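Local coordinates for protein putative polyprenyl synthetase (PDB 3NF2) that probably joins isoprenoid units into longer polyprenyl diphosphates, as a magnesium-dependent prenyltransferase of the FPP/GGPP synthase family, at residues F220-D232 / W241-V253. Residues are numbered along the deposited sequence; the frame is centred on the assembly and turned at random.
Sequences FQAVDDLLGIWGD and WSDLRQRKKSLPV
Ile229 occupies the apolar centre, touching Trp241, Leu244 and Pro252 near the end of helix 203-230. In this all-helical isoprenoid synthase fold, FQAVDD in 220-225 matches the start of the family's second aspartate-rich motif, whose aspartates in relatives bind magnesium ions that hold the substrate diphosphate; Gly228 stands where the classic DDxxD has its last aspartate. With CG1 beside the backbone N (chi1 -53°), the two Ile229 branches diverge. CG2 lies 3.8 Å from Leu244 CD1 and also meets the Trp241 ring in plane at its edge, while CD1 lies 3.8 Å from Pro252 CG. CG2 also sits over the centre of one Trp230 face, so this methyl touches both indoles. These also meet each other directly, obliquely and with nearly perpendicular planes, Trp230 CD1 being 3.5 Å from Trp241 CZ3.

Outward, Gly228 O accepts a nearly straight bond from Asp243 N at 3.1 Å, with Ser242 OG a weak second donor. Asp243 CG packs 3.6 Å from Gly228 CA, where even a CB would collide with the carboxylate.

Asp225 reaches the start of helix 251-259: OD2 accepts an almost straight bond from Leu251 N at 3.1 Å. The donor stands above the carboxylate plane, 52° out of it. As the Ser250 side chain makes no capping bond, this aspartate supplies an acceptor at the helix's first turn. Gln221 NE2, its OE1 held by Thr184, bonds OD1 from the opposite face, so the carboxylate is held from both faces. Replacing Asp225 by an alanine removes both oxygens and is likely to leave Leu251 N and Gln221 NE2 without this acceptor.

One water bridges the polar edge, donating to Asp225 O and Asp243 OD2 while accepting from Ser250 OG, 2.8 Å from the water oxygen.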
loop_
_atom_site.group_PDB
_atom_site.type_symbol
_atom_site.label_atom_id
_atom_site.label_comp_id
_atom_site.label_asym_id
_atom_site.label_seq_id
_atom_site.Cartn_x
_atom_site.Cartn_y
_atom_site.Cartn_z
ATOM N N PHE A 220 -2.594 22.406 13.411
ATOM C CA PHE A 220 -3.766 21.558 13.600
ATOM C C PHE A 220 -3.483 20.437 14.595
ATOM O O PHE A 220 -4.289 20.181 15.496
ATOM C CB PHE A 220 -4.240 21.010 12.238
ATOM C CG PHE A 220 -5.367 20.028 12.329
ATOM C CD1 PHE A 220 -6.669 20.459 12.566
ATOM C CD2 PHE A 220 -5.128 18.664 12.158
ATOM C CE1 PHE A 220 -7.717 19.544 12.645
ATOM C CE2 PHE A 220 -6.166 17.741 12.235
ATOM C CZ PHE A 220 -7.460 18.183 12.483
ATOM N N GLN A 221 -2.334 19.782 14.439
ATOM C CA GLN A 221 -1.972 18.682 15.327
ATOM C C GLN A 221 -1.650 19.139 16.753
ATOM O O GLN A 221 -1.987 18.443 17.721
ATOM C CB GLN A 221 -0.835 17.829 14.754
ATOM C CG GLN A 221 -0.693 16.467 15.474
ATOM C CD GLN A 221 -1.944 15.646 15.407
ATOM O OE1 GLN A 221 -2.482 15.403 14.322
ATOM N NE2 GLN A 221 -2.439 15.214 16.570
ATOM N N ALA A 222 -1.021 20.307 16.876
ATOM C CA ALA A 222 -0.811 20.939 18.189
ATOM C C ALA A 222 -2.131 21.200 18.922
ATOM O O ALA A 222 -2.257 20.897 20.115
ATOM C CB ALA A 222 -0.010 22.225 18.043
ATOM N N VAL A 223 -3.121 21.723 18.197
ATOM C CA VAL A 223 -4.456 21.959 18.762
ATOM C C VAL A 223 -5.165 20.639 19.076
ATOM O O VAL A 223 -5.817 20.515 20.125
ATOM C CB VAL A 223 -5.322 22.882 17.845
ATOM C CG1 VAL A 223 -6.781 22.885 18.269
ATOM C CG2 VAL A 223 -4.778 24.304 17.866
ATOM N N ASP A 224 -5.027 19.662 18.176
ATOM C CA ASP A 224 -5.511 18.292 18.412
ATOM C C ASP A 224 -4.920 17.668 19.676
ATOM O O ASP A 224 -5.621 17.026 20.450
ATOM C CB ASP A 224 -5.184 17.386 17.225
ATOM C CG ASP A 224 -6.415 16.900 16.503
ATOM O OD1 ASP A 224 -7.385 16.481 17.172
ATOM O OD2 ASP A 224 -6.400 16.910 15.257
ATOM N N ASP A 225 -3.631 17.885 19.884
ATOM C CA ASP A 225 -2.965 17.454 21.110
ATOM C C ASP A 225 -3.471 18.164 22.368
ATOM O O ASP A 225 -3.542 17.552 23.436
ATOM C CB ASP A 225 -1.460 17.649 20.983
ATOM C CG ASP A 225 -0.838 16.712 19.980
ATOM O OD1 ASP A 225 -1.555 15.824 19.461
ATOM O OD2 ASP A 225 0.366 16.878 19.702
ATOM N N LEU A 226 -3.800 19.449 22.252
ATOM C CA LEU A 226 -4.392 20.170 23.388
ATOM C C LEU A 226 -5.782 19.650 23.701
ATOM O O LEU A 226 -6.120 19.462 24.869
ATOM C CB LEU A 226 -4.431 21.678 23.147
ATOM C CG LEU A 226 -3.104 22.445 23.135
ATOM C CD1 LEU A 226 -3.314 23.822 22.534
ATOM C CD2 LEU A 226 -2.474 22.542 24.534
ATOM N N LEU A 227 -6.572 19.385 22.657
ATOM C CA LEU A 227 -7.929 18.866 22.833
ATOM C C LEU A 227 -7.948 17.405 23.268
ATOM O O LEU A 227 -8.891 16.973 23.927
ATOM C CB LEU A 227 -8.763 19.019 21.553
ATOM C CG LEU A 227 -9.010 20.369 20.850
ATOM C CD1 LEU A 227 -10.017 20.187 19.699
ATOM C CD2 LEU A 227 -9.461 21.502 21.793
ATOM N N GLY A 228 -6.930 16.634 22.881
ATOM C CA GLY A 228 -6.829 15.236 23.324
ATOM C C GLY A 228 -6.685 15.092 24.838
ATOM O O GLY A 228 -7.159 14.125 25.429
ATOM N N ILE A 229 -6.033 16.060 25.472
ATOM C CA ILE A 229 -5.974 16.087 26.934
ATOM C C ILE A 229 -7.077 16.948 27.575
ATOM O O ILE A 229 -7.910 16.433 28.304
ATOM C CB ILE A 229 -4.587 16.509 27.458
ATOM C CG1 ILE A 229 -3.488 15.629 26.837
ATOM C CG2 ILE A 229 -4.563 16.446 28.999
ATOM C CD1 ILE A 229 -2.085 16.207 26.957
ATOM N N TRP A 230 -7.103 18.248 27.293
ATOM C CA TRP A 230 -8.014 19.146 28.031
ATOM C C TRP A 230 -9.400 19.384 27.441
ATOM O O TRP A 230 -10.141 20.229 27.942
ATOM C CB TRP A 230 -7.337 20.480 28.307
ATOM C CG TRP A 230 -6.210 20.330 29.254
ATOM C CD1 TRP A 230 -6.289 20.254 30.617
ATOM C CD2 TRP A 230 -4.824 20.219 28.920
ATOM N NE1 TRP A 230 -5.029 20.114 31.154
ATOM C CE2 TRP A 230 -4.111 20.089 30.135
ATOM C CE3 TRP A 230 -4.112 20.220 27.710
ATOM C CZ2 TRP A 230 -2.723 19.962 30.180
ATOM C CZ3 TRP A 230 -2.727 20.093 27.755
ATOM C CH2 TRP A 230 -2.048 19.959 28.985
ATOM N N GLY A 231 -9.750 18.633 26.398
ATOM C CA GLY A 231 -11.024 18.803 25.711
ATOM C C GLY A 231 -12.217 18.298 26.495
ATOM O O GLY A 231 -12.142 17.271 27.173
ATOM N N ASP A 232 -13.320 19.038 26.391
ATOM C CA ASP A 232 -14.572 18.706 27.058
ATOM C C ASP A 232 -15.302 17.641 26.236
ATOM O O ASP A 232 -15.454 17.816 25.027
ATOM C CB ASP A 232 -15.416 19.982 27.185
ATOM C CG ASP A 232 -16.764 19.749 27.865
ATOM O OD1 ASP A 232 -16.844 18.953 28.829
ATOM O OD2 ASP A 232 -17.746 20.395 27.437
ATOM N N TRP A 241 -9.534 13.387 29.307
ATOM C CA TRP A 241 -8.097 13.089 29.201
ATOM C C TRP A 241 -7.808 11.882 28.290
ATOM O O TRP A 241 -6.951 11.052 28.610
ATOM C CB TRP A 241 -7.449 12.897 30.597
ATOM C CG TRP A 241 -8.170 13.595 31.719
ATOM C CD1 TRP A 241 -9.054 13.031 32.593
ATOM C CD2 TRP A 241 -8.090 14.984 32.071
ATOM N NE1 TRP A 241 -9.535 13.979 33.460
ATOM C CE2 TRP A 241 -8.962 15.188 33.164
ATOM C CE3 TRP A 241 -7.374 16.076 31.565
ATOM C CZ2 TRP A 241 -9.132 16.442 33.771
ATOM C CZ3 TRP A 241 -7.550 17.331 32.164
ATOM C CH2 TRP A 241 -8.415 17.496 33.261
ATOM N N SER A 242 -8.525 11.805 27.164
ATOM C CA SER A 242 -8.539 10.608 26.303
ATOM C C SER A 242 -7.149 10.177 25.829
ATOM O O SER A 242 -6.816 8.997 25.903
ATOM C CB SER A 242 -9.489 10.782 25.104
ATOM O OG SER A 242 -8.856 11.463 24.024
ATOM N N ASP A 243 -6.341 11.135 25.375
ATOM C CA ASP A 243 -4.968 10.843 24.976
ATOM C C ASP A 243 -4.090 10.323 26.118
ATOM O O ASP A 243 -3.127 9.589 25.875
ATOM C CB ASP A 243 -4.295 12.067 24.362
ATOM C CG ASP A 243 -4.717 12.322 22.930
ATOM O OD1 ASP A 243 -5.614 11.620 22.418
ATOM O OD2 ASP A 243 -4.141 13.240 22.311
ATOM N N LEU A 244 -4.398 10.713 27.354
ATOM C CA LEU A 244 -3.623 10.222 28.497
ATOM C C LEU A 244 -4.014 8.798 28.881
ATOM O O LEU A 244 -3.184 8.048 29.385
ATOM C CB LEU A 244 -3.724 11.161 29.704
ATOM C CG LEU A 244 -3.267 12.611 29.527
ATOM C CD1 LEU A 244 -3.321 13.358 30.857
ATOM C CD2 LEU A 244 -1.878 12.728 28.912
ATOM N N ARG A 245 -5.268 8.434 28.632
ATOM C CA ARG A 245 -5.745 7.055 28.801
ATOM C C ARG A 245 -5.103 6.091 27.791
ATOM O O ARG A 245 -5.046 4.886 28.026
ATOM C CB ARG A 245 -7.275 6.983 28.690
ATOM C CG ARG A 245 -8.029 7.658 29.829
ATOM C CD ARG A 245 -9.537 7.678 29.602
ATOM N NE ARG A 245 -10.223 8.553 30.559
ATOM C CZ ARG A 245 -10.814 8.141 31.680
ATOM N NH1 ARG A 245 -10.815 6.852 32.001
ATOM N NH2 ARG A 245 -11.413 9.014 32.486
ATOM N N GLN A 246 -4.619 6.634 26.678
ATOM C CA GLN A 246 -4.002 5.846 25.621
ATOM C C GLN A 246 -2.474 5.972 25.635
ATOM O O GLN A 246 -1.796 5.461 24.736
ATOM C CB GLN A 246 -4.564 6.264 24.253
ATOM C CG GLN A 246 -5.993 5.785 23.969
ATOM C CD GLN A 246 -6.578 6.372 22.677
ATOM O OE1 GLN A 246 -5.937 7.178 21.997
ATOM N NE2 GLN A 246 -7.805 5.965 22.340
ATOM N N ARG A 247 -1.968 6.708 26.605
ATOM C CA ARG A 247 -0.555 6.978 26.809
ATOM C C ARG A 247 0.179 7.578 25.645
ATOM O O ARG A 247 1.311 7.234 25.413
ATOM C CB ARG A 247 0.206 5.757 27.283
ATOM C CG ARG A 247 -0.256 5.201 28.567
ATOM C CD ARG A 247 0.564 4.036 28.959
ATOM N NE ARG A 247 -0.243 2.941 29.465
ATOM C CZ ARG A 247 -0.450 1.805 28.818
ATOM N NH1 ARG A 247 0.082 1.605 27.635
ATOM N NH2 ARG A 247 -1.194 0.869 29.347
ATOM N N LYS A 248 -0.454 8.481 24.924
ATOM C CA LYS A 248 0.207 9.111 23.809
ATOM C C LYS A 248 1.280 10.072 24.217
ATOM O O LYS A 248 1.176 10.750 25.188
ATOM C CB LYS A 248 -0.796 9.817 22.920
ATOM C CG LYS A 248 -1.451 8.920 21.936
ATOM C CD LYS A 248 -2.627 9.572 21.244
ATOM C CE LYS A 248 -3.336 8.587 20.325
ATOM N NZ LYS A 248 -2.653 8.413 19.019
ATOM N N LYS A 249 2.347 10.115 23.469
ATOM C CA LYS A 249 3.324 11.121 23.691
ATOM C C LYS A 249 3.117 12.289 22.762
ATOM O O LYS A 249 3.860 12.496 21.844
ATOM C CB LYS A 249 4.698 10.520 23.596
ATOM C CG LYS A 249 4.933 9.525 24.699
ATOM C CD LYS A 249 6.331 9.614 25.268
ATOM C CE LYS A 249 6.366 9.139 26.684
ATOM N NZ LYS A 249 5.630 7.896 26.816
ATOM N N SER A 250 2.091 13.060 23.038
ATOM C CA SER A 250 1.744 14.235 22.268
ATOM C C SER A 250 2.602 15.363 22.687
ATOM O O SER A 250 3.314 15.263 23.638
ATOM C CB SER A 250 0.304 14.597 22.483
ATOM O OG SER A 250 -0.016 14.423 23.824
ATOM N N LEU A 251 2.502 16.453 21.972
ATOM C CA LEU A 251 3.366 17.569 22.195
ATOM C C LEU A 251 3.296 18.115 23.603
ATOM O O LEU A 251 4.306 18.426 24.154
ATOM C CB LEU A 251 3.030 18.664 21.224
ATOM C CG LEU A 251 3.820 18.581 19.944
ATOM C CD1 LEU A 251 3.372 19.613 19.002
ATOM C CD2 LEU A 251 5.244 18.736 20.222
ATOM N N PRO A 252 2.136 18.238 24.207
ATOM C CA PRO A 252 2.184 18.739 25.590
ATOM C C PRO A 252 2.969 17.819 26.535
ATOM O O PRO A 252 3.783 18.305 27.334
ATOM C CB PRO A 252 0.711 18.800 26.016
ATOM C CG PRO A 252 -0.091 18.665 24.791
ATOM C CD PRO A 252 0.751 18.022 23.742
ATOM N N VAL A 253 2.733 16.511 26.417
ATOM C CA VAL A 253 3.418 15.492 27.224
ATOM C C VAL A 253 4.918 15.608 27.051
ATOM O O VAL A 253 5.670 15.723 28.021
ATOM C CB VAL A 253 2.991 14.074 26.801
ATOM C CG1 VAL A 253 3.698 13.017 27.644
ATOM C CG2 VAL A 253 1.497 13.920 26.918
HETATM O O HOH W 1 -2.728 14.956 23.519
HETATM O O HOH W 2 -10.452 16.052 29.070
#